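Local coordinates for protein (hdlp (histone deacetylase-like protein)) (Aquifex aeolicus, PDB 1C3P) that belongs to the histone deacetylase family, binds zinc and probably removes acetyl groups from its substrates, at residues G120-N125 / F286-Y291; N145-G150 / D173-A178; L163-D168 / E249-Q254. All coordinates share one frame; numbering follows the deposited sequence.

Interaction 1: residues G120-N125 / F286-Y291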
loop_
_atom_site.group_PDB
_atom_site.type_symbol
_atom_site.label_atom_id
_atom_site.label_comp_id
_atom_site.label_asym_id
_atom_site.label_seq_id
_atom_site.Cartn_x
_atom_site.Cartn_y
_atom_site.Cartn_z
ATOM N N GLY A 120 17.541 -2.235 -13.399
ATOM C CA GLY A 120 17.977 -3.536 -12.945
ATOM C C GLY A 120 18.181 -3.604 -11.449
ATOM O O GLY A 120 18.700 -4.597 -10.936
ATOM N N ASN A 121 17.803 -2.554 -10.729
ATOM C CA ASN A 121 17.959 -2.610 -9.290
ATOM C C ASN A 121 16.636 -2.906 -8.615
ATOM O O ASN A 121 15.616 -3.030 -9.283
ATOM C CB ASN A 121 18.592 -1.326 -8.777
ATOM C CG ASN A 121 19.988 -1.132 -9.342
ATOM O OD1 ASN A 121 20.152 -0.905 -10.536
ATOM N ND2 ASN A 121 20.989 -1.249 -8.499
ATOM N N VAL A 122 16.670 -3.073 -7.298
ATOM C CA VAL A 122 15.469 -3.388 -6.528
ATOM C C VAL A 122 15.128 -2.196 -5.664
ATOM O O VAL A 122 15.970 -1.688 -4.923
ATOM C CB VAL A 122 15.693 -4.627 -5.634
ATOM C CG1 VAL A 122 14.467 -4.864 -4.740
ATOM C CG2 VAL A 122 15.974 -5.840 -6.508
ATOM N N ALA A 123 13.883 -1.741 -5.736
ATOM C CA ALA A 123 13.530 -0.567 -4.967
ATOM C C ALA A 123 12.216 -0.710 -4.207
ATOM O O ALA A 123 11.332 -1.480 -4.583
ATOM C CB ALA A 123 13.462 0.628 -5.890
ATOM N N PHE A 124 12.102 0.062 -3.143
ATOM C CA PHE A 124 10.912 0.070 -2.305
ATOM C C PHE A 124 10.514 1.516 -2.036
ATOM O O PHE A 124 11.322 2.316 -1.555
ATOM C CB PHE A 124 11.204 -0.656 -0.981
ATOM C CG PHE A 124 10.069 -0.625 0.029
ATOM C CD1 PHE A 124 8.742 -0.730 -0.373
ATOM C CD2 PHE A 124 10.347 -0.595 1.403
ATOM C CE1 PHE A 124 7.710 -0.809 0.575
ATOM C CE2 PHE A 124 9.309 -0.680 2.363
ATOM C CZ PHE A 124 7.998 -0.786 1.943
ATOM N N ASN A 125 9.279 1.855 -2.387
ATOM C CA ASN A 125 8.750 3.176 -2.112
ATOM C C ASN A 125 7.633 3.029 -1.080
ATOM O O ASN A 125 6.476 2.797 -1.433
ATOM C CB ASN A 125 8.174 3.828 -3.370
ATOM C CG ASN A 125 7.386 5.063 -3.034
ATOM O OD1 ASN A 125 7.691 5.731 -2.045
ATOM N ND2 ASN A 125 6.369 5.394 -3.855
ATOM N N PHE A 286 6.621 -14.883 -8.749
ATOM C CA PHE A 286 6.891 -14.013 -9.878
ATOM C C PHE A 286 8.263 -13.363 -9.984
ATOM O O PHE A 286 8.504 -12.561 -10.892
ATOM C CB PHE A 286 5.808 -12.931 -9.961
ATOM C CG PHE A 286 4.450 -13.460 -10.309
ATOM C CD1 PHE A 286 3.452 -13.562 -9.341
ATOM C CD2 PHE A 286 4.174 -13.897 -11.609
ATOM C CE1 PHE A 286 2.203 -14.087 -9.662
ATOM C CE2 PHE A 286 2.926 -14.425 -11.940
ATOM C CZ PHE A 286 1.939 -14.522 -10.965
ATOM N N GLY A 287 9.169 -13.714 -9.082
ATOM C CA GLY A 287 10.489 -13.118 -9.130
ATOM C C GLY A 287 10.435 -11.716 -8.568
ATOM O O GLY A 287 9.529 -11.386 -7.792
ATOM N N GLU A 288 11.395 -10.884 -8.962
ATOM C CA GLU A 288 11.452 -9.510 -8.477
ATOM C C GLU A 288 10.486 -8.568 -9.195
ATOM O O GLU A 288 10.262 -8.675 -10.408
ATOM C CB GLU A 288 12.866 -8.948 -8.607
ATOM C CG GLU A 288 13.912 -9.631 -7.723
ATOM C CD GLU A 288 13.558 -9.588 -6.247
ATOM O OE1 GLU A 288 13.224 -8.495 -5.737
ATOM O OE2 GLU A 288 13.628 -10.645 -5.588
ATOM N N GLY A 289 9.926 -7.643 -8.423
ATOM C CA GLY A 289 8.992 -6.670 -8.958
ATOM C C GLY A 289 9.218 -5.317 -8.312
ATOM O O GLY A 289 10.222 -5.124 -7.637
ATOM N N VAL A 290 8.286 -4.388 -8.518
ATOM C CA VAL A 290 8.374 -3.046 -7.958
ATOM C C VAL A 290 7.554 -3.066 -6.666
ATOM O O VAL A 290 6.379 -3.458 -6.682
ATOM C CB VAL A 290 7.805 -2.008 -8.974
ATOM C CG1 VAL A 290 7.818 -0.584 -8.388
ATOM C CG2 VAL A 290 8.651 -2.047 -10.255
ATOM N N TYR A 291 8.170 -2.656 -5.557
ATOM C CA TYR A 291 7.507 -2.678 -4.254
ATOM C C TYR A 291 7.062 -1.310 -3.721
ATOM O O TYR A 291 7.844 -0.352 -3.657
ATOM C CB TYR A 291 8.427 -3.364 -3.246
ATOM C CG TYR A 291 8.997 -4.653 -3.796
ATOM C CD1 TYR A 291 10.376 -4.821 -3.975
ATOM C CD2 TYR A 291 8.154 -5.681 -4.202
ATOM C CE1 TYR A 291 10.894 -5.991 -4.555
ATOM C CE2 TYR A 291 8.656 -6.843 -4.779
ATOM C CZ TYR A 291 10.018 -6.994 -4.955
ATOM O OH TYR A 291 10.489 -8.155 -5.530
HETATM O O HOH W 1 11.865 -2.810 -7.068
#
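V122 opens the contact with both methyls facing 286-291. CG1, set opposite the backbone N about the first side-chain bond (chi1 175°), meets the edge of the Y291 ring close to its plane, 3.8 Å from CE1. The other methyl, V122 CG2, comes 3.9 Å from E288 OE1. That oxygen is already in use: Y291 OH donates to E288 OE1 over 2.8 Å, arriving from above the carboxylate plane. The same Y291 OH accepts from G289 N at 3.0 Å, so the phenol is fixed at its far end by its own segment while V122 lines its rim.

At A123 the backbone does the work. A123 N donates to a water 2.6 Å away, and this water donates onward to G289 O. F124 then sits opposite Y291 in a parallel beta bridge; F124 CD1 packs 3.9 Å from Y291 CB, and the ring turns its edge to Y291 O. N125 N closes the register with a nearly straight bond to Y291 O, 2.9 Å and 169°, while its side-chain amide is held by T110 and A106 of helix 98-118.

Strands 122-125 and 290-292 are thus parallel neighbours in the central sheet, with strand 4-8 on the other edge of 122-125. L313 of helix 299-314 touches V122, F124 and Y291, and V290 packs against A113 and F117 of helix 98-118.

Interaction 2: residues N145-G150 / D173-A178. Unlike the reference sequence in segment 145-150: N146 (reference Asp).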
loop_
_atom_site.group_PDB
_atom_site.type_symbol
_atom_site.label_atom_id
_atom_site.label_comp_id
_atom_site.label_asym_id
_atom_site.label_seq_id
_atom_site.Cartn_x
_atom_site.Cartn_y
_atom_site.Cartn_z
ATOM N N ASN A 145 -3.556 8.469 -7.396
ATOM C CA ASN A 145 -3.369 7.017 -7.422
ATOM C C ASN A 145 -1.980 6.700 -8.013
ATOM O O ASN A 145 -1.845 6.557 -9.229
ATOM C CB ASN A 145 -4.475 6.390 -8.283
ATOM C CG ASN A 145 -4.592 4.893 -8.076
ATOM O OD1 ASN A 145 -3.613 4.165 -8.188
ATOM N ND2 ASN A 145 -5.793 4.433 -7.756
ATOM N N ASN A 146 -0.944 6.583 -7.180
ATOM C CA ASN A 146 0.389 6.341 -7.749
ATOM C C ASN A 146 0.473 4.973 -8.424
ATOM O O ASN A 146 1.174 4.815 -9.420
ATOM C CB ASN A 146 1.489 6.579 -6.702
ATOM C CG ASN A 146 1.418 5.620 -5.549
ATOM O OD1 ASN A 146 2.168 4.654 -5.507
ATOM N ND2 ASN A 146 0.494 5.865 -4.612
ATOM N N PRO A 147 -0.221 3.952 -7.887
ATOM C CA PRO A 147 -0.110 2.688 -8.629
ATOM C C PRO A 147 -0.591 2.846 -10.101
ATOM O O PRO A 147 0.028 2.301 -11.032
ATOM C CB PRO A 147 -1.011 1.749 -7.836
ATOM C CG PRO A 147 -0.801 2.255 -6.399
ATOM C CD PRO A 147 -1.009 3.759 -6.654
ATOM N N ALA A 148 -1.680 3.592 -10.319
ATOM C CA ALA A 148 -2.203 3.771 -11.688
ATOM C C ALA A 148 -1.275 4.644 -12.526
ATOM O O ALA A 148 -1.088 4.392 -13.715
ATOM C CB ALA A 148 -3.618 4.371 -11.662
ATOM N N VAL A 149 -0.694 5.665 -11.912
ATOM C CA VAL A 149 0.260 6.519 -12.609
ATOM C C VAL A 149 1.426 5.628 -13.010
ATOM O O VAL A 149 1.886 5.663 -14.159
ATOM C CB VAL A 149 0.770 7.654 -11.700
ATOM C CG1 VAL A 149 1.983 8.370 -12.326
ATOM C CG2 VAL A 149 -0.347 8.649 -11.464
ATOM N N GLY A 150 1.886 4.808 -12.068
ATOM C CA GLY A 150 3.012 3.929 -12.345
ATOM C C GLY A 150 2.769 2.903 -13.438
ATOM O O GLY A 150 3.646 2.641 -14.274
ATOM N N ASP A 173 -9.906 -0.164 -4.952
ATOM C CA ASP A 173 -10.987 0.173 -5.865
ATOM C C ASP A 173 -10.585 1.154 -6.960
ATOM O O ASP A 173 -11.048 1.043 -8.098
ATOM C CB ASP A 173 -12.224 0.675 -5.096
ATOM C CG ASP A 173 -11.931 1.831 -4.157
ATOM O OD1 ASP A 173 -12.912 2.381 -3.601
ATOM O OD2 ASP A 173 -10.752 2.191 -3.958
ATOM N N GLY A 174 -9.705 2.091 -6.617
ATOM C CA GLY A 174 -9.211 3.045 -7.585
ATOM C C GLY A 174 -8.451 2.318 -8.687
ATOM O O GLY A 174 -8.694 2.563 -9.866
ATOM N N VAL A 175 -7.523 1.435 -8.322
ATOM C CA VAL A 175 -6.758 0.676 -9.322
ATOM C C VAL A 175 -7.686 -0.251 -10.139
ATOM O O VAL A 175 -7.519 -0.411 -11.353
ATOM C CB VAL A 175 -5.644 -0.164 -8.633
ATOM C CG1 VAL A 175 -4.756 -0.871 -9.694
ATOM C CG2 VAL A 175 -4.794 0.746 -7.744
ATOM N N GLN A 176 -8.658 -0.869 -9.479
ATOM C CA GLN A 176 -9.580 -1.753 -10.199
ATOM C C GLN A 176 -10.290 -1.013 -11.326
ATOM O O GLN A 176 -10.326 -1.465 -12.468
ATOM C CB GLN A 176 -10.636 -2.334 -9.254
ATOM C CG GLN A 176 -11.685 -3.160 -9.987
ATOM C CD GLN A 176 -12.629 -3.871 -9.064
ATOM O OE1 GLN A 176 -12.202 -4.663 -8.221
ATOM N NE2 GLN A 176 -13.936 -3.607 -9.217
ATOM N N GLU A 177 -10.864 0.135 -10.997
ATOM C CA GLU A 177 -11.581 0.917 -12.001
ATOM C C GLU A 177 -10.670 1.329 -13.144
ATOM O O GLU A 177 -11.038 1.259 -14.322
ATOM C CB GLU A 177 -12.176 2.160 -11.344
ATOM C CG GLU A 177 -13.000 3.025 -12.300
ATOM C CD GLU A 177 -13.662 4.185 -11.584
ATOM O OE1 GLU A 177 -13.173 5.333 -11.688
ATOM O OE2 GLU A 177 -14.664 3.934 -10.885
ATOM N N ALA A 178 -9.463 1.747 -12.790
ATOM C CA ALA A 178 -8.488 2.204 -13.775
ATOM C C ALA A 178 -8.141 1.203 -14.883
ATOM O O ALA A 178 -7.888 1.588 -16.031
ATOM C CB ALA A 178 -7.216 2.645 -13.060
#
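N145 crosses V175 at about a right angle, the ND2 end of its amide reaching the peptide between G174 and V175. No hydrogen bond spans the two segments; what joins them is packing. The CG of N145 stands anti to the backbone N (chi1 -165°), which swings the amide over to 173-178 and brings ND2 to 3.5 Å from V175 N. ND2 also lies 3.5 Å from G174 C, close enough that any CB on G174 would collide with it; glycine lets the amide in. N145 OD1 makes van der Waals contact with V175 CG2 at 3.6 Å.

The hydrogen bonds of N145 go elsewhere. ND2 donates to A133 O, in a loop nearby, and OD1, as N-cap of helix 146-156, accepts from A148 N at 2.9 Å, with the donor standing above the carbonyl plane. With an alanine here, A148 N and A133 O would probably lose the bonds they make to this side chain, and a gap would be likely to open beside G174 and V175.

Two pairs are apolar: P147 CB lies 3.9 Å from V175 CG2, and A148 CB and A178 CB touch loosely at 4.2 Å.

The first turns of the two helices that flank strand 162-166 in the chain thus pack together on one face of the parallel sheet, where P147 and V175 rest on Y164. Helix 98-118 touches N146 and V149, and L292 of strand 290-292 touches N146 and P147.

Interaction 3: residues L163-D168 / E249-Q254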
loop_
_atom_site.group_PDB
_atom_site.type_symbol
_atom_site.label_atom_id
_atom_site.label_comp_id
_atom_site.label_asym_id
_atom_site.label_seq_id
_atom_site.Cartn_x
_atom_site.Cartn_y
_atom_site.Cartn_z
ATOM N N LEU A 163 1.240 -6.803 -14.046
ATOM C CA LEU A 163 0.444 -7.367 -12.971
ATOM C C LEU A 163 0.588 -6.484 -11.754
ATOM O O LEU A 163 1.681 -6.037 -11.447
ATOM C CB LEU A 163 0.941 -8.783 -12.637
ATOM C CG LEU A 163 0.456 -9.460 -11.349
ATOM C CD1 LEU A 163 -1.047 -9.717 -11.449
ATOM C CD2 LEU A 163 1.215 -10.753 -11.120
ATOM N N TYR A 164 -0.523 -6.213 -11.083
ATOM C CA TYR A 164 -0.502 -5.429 -9.852
ATOM C C TYR A 164 -1.097 -6.317 -8.760
ATOM O O TYR A 164 -2.181 -6.883 -8.927
ATOM C CB TYR A 164 -1.345 -4.170 -10.006
ATOM C CG TYR A 164 -1.443 -3.365 -8.734
ATOM C CD1 TYR A 164 -0.371 -2.602 -8.254
ATOM C CD2 TYR A 164 -2.620 -3.377 -8.003
ATOM C CE1 TYR A 164 -0.507 -1.864 -7.057
ATOM C CE2 TYR A 164 -2.760 -2.667 -6.843
ATOM C CZ TYR A 164 -1.721 -1.914 -6.371
ATOM O OH TYR A 164 -1.959 -1.201 -5.213
ATOM N N ILE A 165 -0.385 -6.461 -7.644
ATOM C CA ILE A 165 -0.857 -7.290 -6.540
ATOM C C ILE A 165 -0.982 -6.373 -5.324
ATOM O O ILE A 165 -0.033 -5.678 -4.961
ATOM C CB ILE A 165 0.133 -8.420 -6.225
ATOM C CG1 ILE A 165 0.334 -9.297 -7.466
ATOM C CG2 ILE A 165 -0.366 -9.225 -5.034
ATOM C CD1 ILE A 165 1.536 -10.250 -7.362
ATOM N N ASP A 166 -2.152 -6.390 -4.701
ATOM C CA ASP A 166 -2.440 -5.507 -3.577
ATOM C C ASP A 166 -2.711 -6.287 -2.288
ATOM O O ASP A 166 -3.770 -6.899 -2.110
ATOM C CB ASP A 166 -3.642 -4.615 -3.975
ATOM C CG ASP A 166 -3.892 -3.479 -2.995
ATOM O OD1 ASP A 166 -4.225 -3.773 -1.831
ATOM O OD2 ASP A 166 -3.754 -2.293 -3.401
ATOM N N LEU A 167 -1.753 -6.264 -1.367
ATOM C CA LEU A 167 -1.914 -7.001 -0.117
ATOM C C LEU A 167 -2.469 -6.196 1.051
ATOM O O LEU A 167 -2.578 -6.705 2.169
ATOM C CB LEU A 167 -0.580 -7.649 0.282
ATOM C CG LEU A 167 -0.076 -8.640 -0.779
ATOM C CD1 LEU A 167 1.158 -9.353 -0.250
ATOM C CD2 LEU A 167 -1.164 -9.672 -1.118
ATOM N N ASP A 168 -2.802 -4.939 0.781
ATOM C CA ASP A 168 -3.395 -4.052 1.784
ATOM C C ASP A 168 -4.718 -4.701 2.203
ATOM O O ASP A 168 -5.363 -5.344 1.384
ATOM C CB ASP A 168 -3.692 -2.696 1.144
ATOM C CG ASP A 168 -4.078 -1.643 2.152
ATOM O OD1 ASP A 168 -3.186 -1.193 2.896
ATOM O OD2 ASP A 168 -5.269 -1.270 2.210
ATOM N N GLU A 249 5.047 -9.299 -17.604
ATOM C CA GLU A 249 6.335 -8.858 -18.134
ATOM C C GLU A 249 6.960 -8.146 -16.951
ATOM O O GLU A 249 8.183 -8.043 -16.824
ATOM C CB GLU A 249 6.169 -7.845 -19.269
ATOM C CG GLU A 249 5.514 -8.396 -20.527
ATOM C CD GLU A 249 5.421 -7.357 -21.624
ATOM O OE1 GLU A 249 4.867 -6.270 -21.364
ATOM O OE2 GLU A 249 5.898 -7.626 -22.750
ATOM N N VAL A 250 6.093 -7.646 -16.080
ATOM C CA VAL A 250 6.539 -6.931 -14.901
ATOM C C VAL A 250 5.375 -6.821 -13.931
ATOM O O VAL A 250 4.231 -6.815 -14.356
ATOM C CB VAL A 250 7.042 -5.505 -15.271
ATOM C CG1 VAL A 250 5.937 -4.684 -15.910
ATOM C CG2 VAL A 250 7.551 -4.814 -14.039
ATOM N N TYR A 251 5.666 -6.760 -12.636
ATOM C CA TYR A 251 4.601 -6.636 -11.646
ATOM C C TYR A 251 4.961 -5.645 -10.536
ATOM O O TYR A 251 6.139 -5.383 -10.274
ATOM C CB TYR A 251 4.281 -8.017 -11.026
ATOM C CG TYR A 251 5.199 -8.453 -9.891
ATOM C CD1 TYR A 251 4.938 -8.070 -8.573
ATOM C CD2 TYR A 251 6.330 -9.239 -10.135
ATOM C CE1 TYR A 251 5.769 -8.448 -7.541
ATOM C CE2 TYR A 251 7.186 -9.633 -9.086
ATOM C CZ TYR A 251 6.897 -9.229 -7.801
ATOM O OH TYR A 251 7.724 -9.559 -6.748
ATOM N N LEU A 252 3.928 -5.072 -9.913
ATOM C CA LEU A 252 4.093 -4.162 -8.782
ATOM C C LEU A 252 3.305 -4.793 -7.645
ATOM O O LEU A 252 2.258 -5.413 -7.868
ATOM C CB LEU A 252 3.529 -2.757 -9.068
ATOM C CG LEU A 252 4.141 -2.024 -10.258
ATOM C CD1 LEU A 252 3.420 -2.450 -11.520
ATOM C CD2 LEU A 252 3.982 -0.525 -10.069
ATOM N N LEU A 253 3.820 -4.634 -6.438
ATOM C CA LEU A 253 3.231 -5.212 -5.229
ATOM C C LEU A 253 3.073 -4.121 -4.185
ATOM O O LEU A 253 4.029 -3.402 -3.902
ATOM C CB LEU A 253 4.181 -6.300 -4.695
ATOM C CG LEU A 253 3.993 -6.894 -3.304
ATOM C CD1 LEU A 253 2.678 -7.664 -3.277
ATOM C CD2 LEU A 253 5.169 -7.845 -2.984
ATOM N N GLN A 254 1.879 -3.997 -3.609
ATOM C CA GLN A 254 1.651 -2.971 -2.595
ATOM C C GLN A 254 1.565 -3.707 -1.268
ATOM O O GLN A 254 0.905 -4.755 -1.124
ATOM C CB GLN A 254 0.390 -2.131 -2.926
ATOM C CG GLN A 254 -0.901 -2.529 -2.263
ATOM C CD GLN A 254 -1.241 -1.668 -1.050
ATOM O OE1 GLN A 254 -1.621 -0.485 -1.170
ATOM N NE2 GLN A 254 -1.107 -2.256 0.131
#
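Y164 and L252 sit opposite each other on two parallel strands, and the tyrosine can be followed outward from there. Its CB leaves the strand on the face shared by L252, D166 and Q254, and CG lies trans to the backbone N (chi1 176°), which lays the ring across toward 249-254. CD1 then passes 4.0 Å from L252 CB, the two side chains crossing at about a right angle. P147 and V175 touch the ring's two rims. CZ comes 4.0 Å from Q254 CB, obliquely to the ring, and the OH at the tip lies 3.4 Å from Q254 CG. The same OH donates to D166 OD2, whose place in the model is less certain.

The backbones are joined by a regular parallel ladder. L163 N donates to V250 O at 3.0 Å and 166°; L252 N answers to L163 O, I165 N to L252 O, Q254 N to I165 O, and L167 N to Q254 O at 3.1 Å. On the reverse face the pairs are apolar: L163 CB lies 3.8 Å from Y251 CB, and L253 CD1 is 3.8 Å from I165 CG2. L167, just past the strand, extends this row with CD1 3.8 Å from L253 CD1, and F279 and F286 of helix 272-286 cover parts of the row.

D168 follows directly. It binds zinc together with H170 and D258, although no zinc is bound in this model; its OD2 accepts from H170 N, which steadies the carboxylate. The two strands lie in the eight-stranded parallel sheet, order 2-1-3-8-7-4-5-6, of the arginase/deacetylase fold, whose metal site lies at the C-terminal ends of the strands.

Overall arrangement
All three contacts lie in one family domain, built round a parallel sheet. Interactions 1 and 3 share that sheet, their centres about 10 Å apart: strands 290-292 and 250-254 are neighbours, joined by V290 O to L253 N, so the order runs 122-125, 290-292, 250-254, 162-166. G287 O and Y251 OH probably hydrogen-bond. Interaction 2 sits on one face, about 11 Å between centres from interaction 3, and touches it through Y164. Along the chain, 120-125 comes first and 286-291 last, with the other four segments between; interactions 2 and 3 interleave. Only interaction 3 holds a zinc ligand, D168; the side chains of F124 and P147 lie about 11 and 9 Å from its side chain.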